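Local coordinates for probable ABC transporter extracellular-binding protein YckB (Bacillus subtilis, PDB 2IEE), which probably serves as the extracellular solute-binding component of a binding-protein-dependent ABC transport system in the cell membrane, at residues Thr105-Thr113 / Val250-Val258. Numbering follows the deposited sequence.
Sequences TPYKYSYGT and VSKKIDADV
The interdomain hinge of a periplasmic-binding-protein fold is the setting here: Tyr109 and Tyr111, on the crossing strand 108-116, receive the irregular C-terminal tail that follows helix 236-244. The tail is fastened first through backbone. Tyr109 N donates to Val250 O at 2.9 Å, and the same oxygen takes a CA-H...O contact from Lys108 CA. A water then gives one hydrogen bond to Tyr109 O and another to Lys252 O, so both peptide units of Tyr109 are tied to the tail. Beyond the direct bond, on the side away from the water, Val250 CG2 lies against the aliphatic stem of Lys108, 3.6 Å from its CD, while Lys108 NZ runs on to Asp90 and Gln209. With CG set anti to its own carbonyl carbon (chi1 -59°), Tyr109 lays its ring against the turning tail. Lys253 N sits over one face, and Lys253 CB makes an off-centre CH-pi contact 4.3 Å from the ring centroid. Tyr109 CE1 comes within 3.4 Å of Ser251 O. A serine here would keep the backbone bonds but would probably leave Lys253 without its aromatic bed and open a gap beside the tail. Farther along, Ile254 crosses Tyr111 at about a right angle, its CD1 3.8 Å from Tyr111 CE2, and Val258 CG1 meets Tyr111 CB. The tail packs along a crossing strand of the kind that joins the lobes of two-lobed solute-binding proteins.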
loop_
_atom_site.group_PDB
_atom_site.type_symbol
_atom_site.label_atom_id
_atom_site.label_comp_id
_atom_site.label_asym_id
_atom_site.label_seq_id
_atom_site.Cartn_x
_atom_site.Cartn_y
_atom_site.Cartn_z
ATOM N N THR A 105 -3.915 -13.480 6.651
ATOM C CA THR A 105 -5.192 -12.843 6.391
ATOM C C THR A 105 -4.771 -11.421 6.019
ATOM O O THR A 105 -3.700 -10.966 6.418
ATOM C CB THR A 105 -6.081 -12.827 7.648
ATOM O OG1 THR A 105 -5.296 -12.446 8.785
ATOM C CG2 THR A 105 -6.686 -14.213 7.893
ATOM N N PRO A 106 -5.588 -10.709 5.234
ATOM C CA PRO A 106 -5.223 -9.344 4.842
ATOM C C PRO A 106 -5.285 -8.345 5.999
ATOM O O PRO A 106 -6.083 -8.505 6.919
ATOM C CB PRO A 106 -6.244 -9.003 3.754
ATOM C CG PRO A 106 -6.775 -10.358 3.295
ATOM C CD PRO A 106 -6.837 -11.131 4.581
ATOM N N TYR A 107 -4.429 -7.326 5.955
ATOM C CA TYR A 107 -4.446 -6.295 6.983
ATOM C C TYR A 107 -4.597 -4.888 6.392
ATOM O O TYR A 107 -4.438 -3.883 7.087
ATOM C CB TYR A 107 -3.220 -6.382 7.904
ATOM C CG TYR A 107 -1.908 -6.778 7.268
ATOM C CD1 TYR A 107 -1.228 -5.910 6.423
ATOM C CD2 TYR A 107 -1.311 -8.000 7.574
ATOM C CE1 TYR A 107 0.019 -6.242 5.903
ATOM C CE2 TYR A 107 -0.059 -8.344 7.060
ATOM C CZ TYR A 107 0.599 -7.459 6.226
ATOM O OH TYR A 107 1.840 -7.771 5.719
ATOM N N LYS A 108 -4.913 -4.829 5.102
ATOM C CA LYS A 108 -5.150 -3.562 4.418
ATOM C C LYS A 108 -6.001 -3.792 3.178
ATOM O O LYS A 108 -5.725 -4.683 2.378
ATOM C CB LYS A 108 -3.841 -2.862 4.023
ATOM C CG LYS A 108 -4.073 -1.519 3.319
ATOM C CD LYS A 108 -2.882 -0.562 3.437
ATOM C CE LYS A 108 -1.734 -0.943 2.513
ATOM N NZ LYS A 108 -2.088 -0.784 1.079
ATOM N N TYR A 109 -7.048 -2.985 3.041
ATOM C CA TYR A 109 -7.946 -3.061 1.900
ATOM C C TYR A 109 -8.002 -1.660 1.308
ATOM O O TYR A 109 -8.102 -0.674 2.037
ATOM C CB TYR A 109 -9.347 -3.492 2.342
ATOM C CG TYR A 109 -9.394 -4.840 3.027
ATOM C CD1 TYR A 109 -8.920 -5.002 4.327
ATOM C CD2 TYR A 109 -9.917 -5.955 2.373
ATOM C CE1 TYR A 109 -8.971 -6.243 4.964
ATOM C CE2 TYR A 109 -9.971 -7.203 3.000
ATOM C CZ TYR A 109 -9.498 -7.336 4.292
ATOM O OH TYR A 109 -9.551 -8.558 4.914
ATOM N N SER A 110 -7.931 -1.566 -0.011
ATOM C CA SER A 110 -7.964 -0.268 -0.647
ATOM C C SER A 110 -8.433 -0.412 -2.087
ATOM O O SER A 110 -8.903 -1.474 -2.502
ATOM C CB SER A 110 -6.568 0.364 -0.597
ATOM O OG SER A 110 -6.595 1.718 -1.020
ATOM N N TYR A 111 -8.316 0.681 -2.827
ATOM C CA TYR A 111 -8.693 0.748 -4.231
ATOM C C TYR A 111 -8.130 2.063 -4.781
ATOM O O TYR A 111 -7.725 2.935 -4.014
ATOM C CB TYR A 111 -10.222 0.693 -4.385
ATOM C CG TYR A 111 -10.980 1.672 -3.525
ATOM C CD1 TYR A 111 -11.053 3.020 -3.861
ATOM C CD2 TYR A 111 -11.616 1.250 -2.363
ATOM C CE1 TYR A 111 -11.746 3.930 -3.055
ATOM C CE2 TYR A 111 -12.305 2.145 -1.549
ATOM C CZ TYR A 111 -12.368 3.480 -1.898
ATOM O OH TYR A 111 -13.056 4.354 -1.085
ATOM N N GLY A 112 -8.090 2.195 -6.100
ATOM C CA GLY A 112 -7.563 3.408 -6.694
ATOM C C GLY A 112 -8.590 4.520 -6.803
ATOM O O GLY A 112 -9.793 4.267 -6.842
ATOM N N THR A 113 -8.114 5.761 -6.842
ATOM C CA THR A 113 -8.998 6.907 -6.968
ATOM C C THR A 113 -8.305 7.945 -7.833
ATOM O O THR A 113 -7.260 7.670 -8.421
ATOM C CB THR A 113 -9.339 7.527 -5.590
ATOM O OG1 THR A 113 -8.132 7.868 -4.897
ATOM C CG2 THR A 113 -10.139 6.543 -4.748
ATOM N N VAL A 250 -7.397 1.495 7.509
ATOM C CA VAL A 250 -7.272 0.697 6.295
ATOM C C VAL A 250 -7.380 -0.817 6.495
ATOM O O VAL A 250 -7.370 -1.565 5.520
ATOM C CB VAL A 250 -5.928 0.993 5.595
ATOM C CG1 VAL A 250 -5.728 2.488 5.471
ATOM C CG2 VAL A 250 -4.777 0.356 6.373
ATOM N N SER A 251 -7.492 -1.265 7.745
ATOM C CA SER A 251 -7.567 -2.699 8.028
ATOM C C SER A 251 -8.933 -3.328 7.785
ATOM O O SER A 251 -9.077 -4.545 7.856
ATOM C CB SER A 251 -7.130 -2.982 9.470
ATOM O OG SER A 251 -8.092 -2.523 10.405
ATOM N N LYS A 252 -9.935 -2.504 7.503
ATOM C CA LYS A 252 -11.279 -3.004 7.241
ATOM C C LYS A 252 -11.728 -2.603 5.845
ATOM O O LYS A 252 -11.481 -1.482 5.407
ATOM C CB LYS A 252 -12.251 -2.464 8.287
ATOM C CG LYS A 252 -11.949 -2.972 9.690
ATOM C CD LYS A 252 -12.854 -2.343 10.730
ATOM C CE LYS A 252 -12.471 -2.809 12.123
ATOM N NZ LYS A 252 -13.326 -2.169 13.157
ATOM N N LYS A 253 -12.384 -3.524 5.149
ATOM C CA LYS A 253 -12.855 -3.266 3.791
ATOM C C LYS A 253 -13.923 -2.179 3.732
ATOM O O LYS A 253 -14.847 -2.152 4.542
ATOM C CB LYS A 253 -13.416 -4.549 3.180
ATOM C CG LYS A 253 -13.798 -4.426 1.714
ATOM C CD LYS A 253 -14.621 -5.633 1.279
ATOM C CE LYS A 253 -14.769 -5.701 -0.227
ATOM N NZ LYS A 253 -13.467 -5.997 -0.876
ATOM N N ILE A 254 -13.788 -1.289 2.756
ATOM C CA ILE A 254 -14.733 -0.201 2.565
ATOM C C ILE A 254 -15.887 -0.655 1.682
ATOM O O ILE A 254 -15.682 -1.063 0.538
ATOM C CB ILE A 254 -14.060 1.019 1.890
ATOM C CG1 ILE A 254 -12.998 1.613 2.818
ATOM C CG2 ILE A 254 -15.111 2.065 1.528
ATOM C CD1 ILE A 254 -12.253 2.796 2.222
ATOM N N ASP A 255 -17.101 -0.594 2.217
ATOM C CA ASP A 255 -18.278 -0.979 1.453
ATOM C C ASP A 255 -18.530 0.132 0.435
ATOM O O ASP A 255 -19.230 1.106 0.721
ATOM C CB ASP A 255 -19.481 -1.135 2.385
ATOM C CG ASP A 255 -20.752 -1.497 1.643
ATOM O OD1 ASP A 255 -20.714 -2.426 0.806
ATOM O OD2 ASP A 255 -21.795 -0.859 1.903
ATOM N N ALA A 256 -17.945 -0.013 -0.749
ATOM C CA ALA A 256 -18.096 0.994 -1.791
ATOM C C ALA A 256 -18.315 0.395 -3.176
ATOM O O ALA A 256 -18.053 -0.785 -3.407
ATOM C CB ALA A 256 -16.872 1.904 -1.805
ATOM N N ASP A 257 -18.803 1.226 -4.092
ATOM C CA ASP A 257 -19.063 0.819 -5.469
ATOM C C ASP A 257 -17.755 0.925 -6.257
ATOM O O ASP A 257 -17.484 1.954 -6.880
ATOM C CB ASP A 257 -20.118 1.744 -6.089
ATOM C CG ASP A 257 -20.670 1.214 -7.404
ATOM O OD1 ASP A 257 -19.877 0.956 -8.335
ATOM O OD2 ASP A 257 -21.908 1.061 -7.504
ATOM N N VAL A 258 -16.951 -0.135 -6.230
ATOM C CA VAL A 258 -15.669 -0.129 -6.928
ATOM C C VAL A 258 -15.717 -0.846 -8.274
ATOM O O VAL A 258 -16.150 -1.993 -8.371
ATOM C CB VAL A 258 -14.558 -0.761 -6.063
ATOM C CG1 VAL A 258 -13.199 -0.542 -6.717
ATOM C CG2 VAL A 258 -14.582 -0.158 -4.671
HETATM O O HOH W 1 -10.047 0.144 3.784
#